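Local coordinates for metallo-beta-lactamase superfamily protein (Thermus thermophilus, PDB 2ZWR), which binds a pair of zinc ions in a metallo-beta-lactamase-type site and probably acts as a metal-dependent hydrolase, at residues Val6-Pro10 against Leu11-Ala15; Ala87-Ala90 against Ala91-Trp94. All coordinates share one frame; numbering follows the deposited sequence.

Contact 1 of 2, residues Val6-Pro10 against Leu11-Ala15; sequences VTLGP and LQENA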
loop_
_atom_site.group_PDB
_atom_site.type_symbol
_atom_site.label_atom_id
_atom_site.label_comp_id
_atom_site.label_asym_id
_atom_site.label_seq_id
_atom_site.Cartn_x
_atom_site.Cartn_y
_atom_site.Cartn_z
ATOM N N VAL A 6 -4.645 10.391 -0.284
ATOM C CA VAL A 6 -4.613 11.224 0.915
ATOM C C VAL A 6 -3.378 10.875 1.745
ATOM O O VAL A 6 -3.062 9.697 1.946
ATOM C CB VAL A 6 -5.933 11.126 1.730
ATOM C CG1 VAL A 6 -6.208 9.676 2.189
ATOM C CG2 VAL A 6 -5.935 12.132 2.912
ATOM N N THR A 7 -2.658 11.900 2.181
ATOM C CA THR A 7 -1.449 11.702 2.970
ATOM C C THR A 7 -1.803 11.681 4.456
ATOM O O THR A 7 -2.557 12.533 4.931
ATOM C CB THR A 7 -0.386 12.757 2.630
ATOM O OG1 THR A 7 -0.127 12.691 1.228
ATOM C CG2 THR A 7 0.924 12.515 3.386
ATOM N N LEU A 8 -1.260 10.698 5.177
ATOM C CA LEU A 8 -1.705 10.387 6.533
ATOM C C LEU A 8 -0.562 10.151 7.499
ATOM O O LEU A 8 0.422 9.496 7.158
ATOM C CB LEU A 8 -2.614 9.144 6.525
ATOM C CG LEU A 8 -3.857 9.123 5.620
ATOM C CD1 LEU A 8 -4.419 7.728 5.585
ATOM C CD2 LEU A 8 -4.917 10.135 6.092
ATOM N N GLY A 9 -0.703 10.694 8.707
ATOM C CA GLY A 9 0.181 10.363 9.826
ATOM C C GLY A 9 1.510 11.089 9.819
ATOM O O GLY A 9 1.857 11.711 8.820
ATOM N N PRO A 10 2.274 10.995 10.932
ATOM C CA PRO A 10 3.596 11.624 11.058
ATOM C C PRO A 10 4.603 11.127 10.016
ATOM O O PRO A 10 5.543 11.849 9.678
ATOM C CB PRO A 10 4.054 11.215 12.465
ATOM C CG PRO A 10 3.224 9.955 12.800
ATOM C CD PRO A 10 1.896 10.257 12.156
ATOM N N LEU A 11 4.410 9.915 9.506
ATOM C CA LEU A 11 5.338 9.365 8.523
ATOM C C LEU A 11 4.879 9.696 7.099
ATOM O O LEU A 11 5.460 9.223 6.127
ATOM C CB LEU A 11 5.547 7.852 8.726
ATOM C CG LEU A 11 6.564 7.345 9.776
ATOM C CD1 LEU A 11 7.929 8.040 9.641
ATOM C CD2 LEU A 11 6.065 7.482 11.206
ATOM N N GLN A 12 3.837 10.520 6.998
ATOM C CA GLN A 12 3.370 11.052 5.723
ATOM C C GLN A 12 3.187 9.951 4.663
ATOM O O GLN A 12 3.832 9.950 3.605
ATOM C CB GLN A 12 4.304 12.172 5.254
ATOM C CG GLN A 12 4.182 13.428 6.121
ATOM C CD GLN A 12 5.137 14.530 5.720
ATOM O OE1 GLN A 12 6.275 14.276 5.302
ATOM N NE2 GLN A 12 4.688 15.770 5.862
ATOM N N GLU A 13 2.312 9.008 4.992
ATOM C CA GLU A 13 2.061 7.846 4.165
ATOM C C GLU A 13 0.865 8.141 3.266
ATOM O O GLU A 13 -0.049 8.858 3.685
ATOM C CB GLU A 13 1.807 6.631 5.072
ATOM C CG GLU A 13 1.380 5.337 4.368
ATOM C CD GLU A 13 -0.137 5.152 4.314
ATOM O OE1 GLU A 13 -0.877 5.960 4.909
ATOM O OE2 GLU A 13 -0.594 4.196 3.658
ATOM N N ASN A 14 0.872 7.602 2.044
ATOM C CA ASN A 14 -0.246 7.792 1.104
ATOM C C ASN A 14 -1.255 6.628 1.077
ATOM O O ASN A 14 -0.910 5.489 0.693
ATOM C CB ASN A 14 0.252 8.037 -0.338
ATOM C CG ASN A 14 1.279 9.172 -0.450
ATOM O OD1 ASN A 14 2.214 9.083 -1.253
ATOM N ND2 ASN A 14 1.102 10.239 0.328
ATOM N N ALA A 15 -2.497 6.932 1.460
ATOM C CA ALA A 15 -3.639 6.045 1.251
ATOM C C ALA A 15 -4.310 6.366 -0.084
ATOM O O ALA A 15 -4.213 7.488 -0.573
ATOM C CB ALA A 15 -4.653 6.188 2.385
#

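Contact 2 of 2, residues Ala87-Ala90 against Ala91-Trp94; sequences ADLA and ARAW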
loop_
_atom_site.group_PDB
_atom_site.type_symbol
_atom_site.label_atom_id
_atom_site.label_comp_id
_atom_site.label_asym_id
_atom_site.label_seq_id
_atom_site.Cartn_x
_atom_site.Cartn_y
_atom_site.Cartn_z
ATOM N N ALA A 87 2.098 -4.510 14.767
ATOM C CA ALA A 87 2.264 -3.159 14.228
ATOM C C ALA A 87 2.134 -2.072 15.288
ATOM O O ALA A 87 2.841 -1.078 15.240
ATOM C CB ALA A 87 1.289 -2.902 13.082
ATOM N N ASP A 88 1.215 -2.262 16.229
ATOM C CA ASP A 88 0.998 -1.289 17.291
ATOM C C ASP A 88 2.205 -1.231 18.233
ATOM O O ASP A 88 2.545 -0.166 18.727
ATOM C CB ASP A 88 -0.294 -1.594 18.060
ATOM C CG ASP A 88 -0.286 -2.978 18.711
ATOM O OD1 ASP A 88 0.187 -3.949 18.081
ATOM O OD2 ASP A 88 -0.755 -3.100 19.855
ATOM N N LEU A 89 2.852 -2.376 18.452
ATOM C CA LEU A 89 4.090 -2.450 19.243
ATOM C C LEU A 89 5.238 -1.732 18.552
ATOM O O LEU A 89 6.009 -1.022 19.199
ATOM C CB LEU A 89 4.485 -3.909 19.511
ATOM C CG LEU A 89 3.487 -4.818 20.231
ATOM C CD1 LEU A 89 4.082 -6.220 20.361
ATOM C CD2 LEU A 89 3.142 -4.264 21.609
ATOM N N ALA A 90 5.354 -1.908 17.237
ATOM C CA ALA A 90 6.388 -1.217 16.475
ATOM C C ALA A 90 6.161 0.293 16.519
ATOM O O ALA A 90 7.099 1.057 16.753
ATOM C CB ALA A 90 6.443 -1.725 15.025
ATOM N N ALA A 91 4.919 0.733 16.303
ATOM C CA ALA A 91 4.600 2.153 16.429
ATOM C C ALA A 91 4.971 2.658 17.836
ATOM O O ALA A 91 5.571 3.731 17.981
ATOM C CB ALA A 91 3.135 2.403 16.137
ATOM N N ARG A 92 4.639 1.856 18.848
ATOM C CA ARG A 92 4.850 2.209 20.258
ATOM C C ARG A 92 6.311 2.468 20.611
ATOM O O ARG A 92 6.600 3.306 21.467
ATOM C CB ARG A 92 4.272 1.124 21.175
ATOM C CG ARG A 92 4.306 1.455 22.673
ATOM C CD ARG A 92 3.758 0.294 23.497
ATOM N NE ARG A 92 2.383 -0.014 23.108
ATOM C CZ ARG A 92 1.718 -1.117 23.441
ATOM N NH1 ARG A 92 2.293 -2.053 24.189
ATOM N NH2 ARG A 92 0.467 -1.279 23.020
ATOM N N ALA A 93 7.215 1.747 19.949
ATOM C CA ALA A 93 8.669 1.880 20.137
ATOM C C ALA A 93 9.189 3.226 19.649
ATOM O O ALA A 93 10.183 3.734 20.161
ATOM C CB ALA A 93 9.398 0.755 19.411
ATOM N N TRP A 94 8.521 3.779 18.642
ATOM C CA TRP A 94 8.792 5.135 18.171
ATOM C C TRP A 94 8.036 6.203 18.965
ATOM O O TRP A 94 8.107 7.383 18.628
ATOM C CB TRP A 94 8.449 5.245 16.687
ATOM C CG TRP A 94 9.364 4.433 15.842
ATOM C CD1 TRP A 94 9.072 3.266 15.185
ATOM C CD2 TRP A 94 10.746 4.701 15.593
ATOM N NE1 TRP A 94 10.185 2.809 14.515
ATOM C CE2 TRP A 94 11.228 3.670 14.755
ATOM C CE3 TRP A 94 11.625 5.728 15.984
ATOM C CZ2 TRP A 94 12.554 3.629 14.303
ATOM C CZ3 TRP A 94 12.944 5.687 15.532
ATOM C CH2 TRP A 94 13.392 4.641 14.699
#

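Contact 1 of 2, residues Val6-Pro10 against Leu11-Ala15
Leu8 and Ala15 meet on the tightly packed face of the first beta hairpin, where Leu8 CD1 sits 3.6 Å from Ala15 CB. Val6, paired directly with Ala15, meets the same methyl: with CG1 held between the backbone N and the carbonyl carbon (chi1 60°), this branch comes to 3.8 Å from Ala15 CB. Helix 33-43 closes over Val6 and Leu8 through Leu36, with Leu39 and Lys35 adding to the packing. Glu13 shares this face. Its bent chain runs beside Leu8, both pointing the same way, and brings OE1 within 4.0 Å of Leu8 CD1; its side chain also touches His59 and His184, two zinc ligands.

Between the strands, two antiparallel hydrogen-bonded pairs, Val6 with Ala15 and Leu8 with Glu13, hold the register; the shortest of their four bonds runs from Leu8 N to Glu13 O (2.7 Å). A four-residue loop joins them, built on a type I turn from Gly9 to Gln12. Its bond from Gln12 N to Gly9 O (2.9 Å) approaches from above the carbonyl plane, 59° out of it.

Thr7 and the turn form the looser, solvent-facing part. Thr7 CG2 lies against the backbone of Gln12, 3.7 Å from Gln12 C, and Thr7 runs alongside the buried Asn14 in the non-hydrogen-bonded pair. At the turn, Pro10 and Leu11 are exposed, their side chains crossing at an angle with Pro10 CG 4.1 Å from Leu11 CD2.

The loop is also tied to the metal site, because Gln12 O accepts a hydrogen bond from His184 ND1. Together with the Glu13 side chain, about 5 Å at its nearest from a zinc ion, this makes the hairpin end part of the second shell, consistent with a part in orienting His184 and shaping the electrostatics around the metal.

Contact 2 of 2, residues Ala87-Ala90 against Ala91-Trp94
Asp88 and Arg92, one helical turn apart, form a long salt bridge with 3.9 Å between Asp88 OD2 and Arg92 NH2. The two side chains point the same way, but the carboxylate and guanidinium planes stand 84° apart and the oxygen lies well out of the guanidinium plane, so no N-H is directed at it and the attraction is one of charge alone. Asp88 also touches Lys100, which would probably add to the positive surroundings of the carboxylate.

Van der Waals contact comes from Leu89, which lies beside Arg92 and places CD2 over one face of the guanidinium, 3.5 Å from Arg92 NH1. Arg92 starts out with CG anti to the backbone N (chi1 -174°) and folds at chi3, which turns the charged end back along the helix toward Asp88 and Leu89.

Both segments lie on the short helix 87-93, with Trp94 just beyond it, in the long connection between the parallel strands 74-76 and 106-107 of one sheet of the αβ/βα metallo-beta-lactamase fold. The inner side of the helix is lined by small residues: Ala87 packs on Val60, and Ala91 on Phe57 and Ile98, with the Ala91 side chain about 9 Å from a bound zinc ion.

Backbone bonding follows the alpha-helical pattern at first. Ala91 N donates to Ala87 O at 3.0 Å and nearly straight (170°), and Arg92 N to Asp88 O at 2.9 Å. Ala93 N then divides itself between Leu89 O at 3.1 Å and, more weakly, Ala90 O at 3.3 Å, while Trp94 N makes a weak bond to Ala91 O, three residues back. Ala90 O has a further neighbour in the indole of exposed Trp94, whose CD1 approaches it obliquely to 3.4 Å.

How the contacts relate
From the N terminus, the chain first runs along strand 2-8 and reverses at contact 1, which closes the four-residue loop into strand 13-20 at one edge of the first sheet. After strands 23-27, 50-51 and 74-76 extend that sheet, the chain passes helix 81-85 and reaches contact 2, which closes no loop beyond a helical turn before the path continues to strand 106-107. The contacts are thus in series, neither nested nor crossed. The centres of contact 1 and contact 2 are about 16 Å apart, and the two do not touch. Contact 1 links the hairpin to the zinc ion held by Asp58, His59, Asp144 and His184; contact 2 belongs to the neighbouring connection that packs on the loop carrying Phe57.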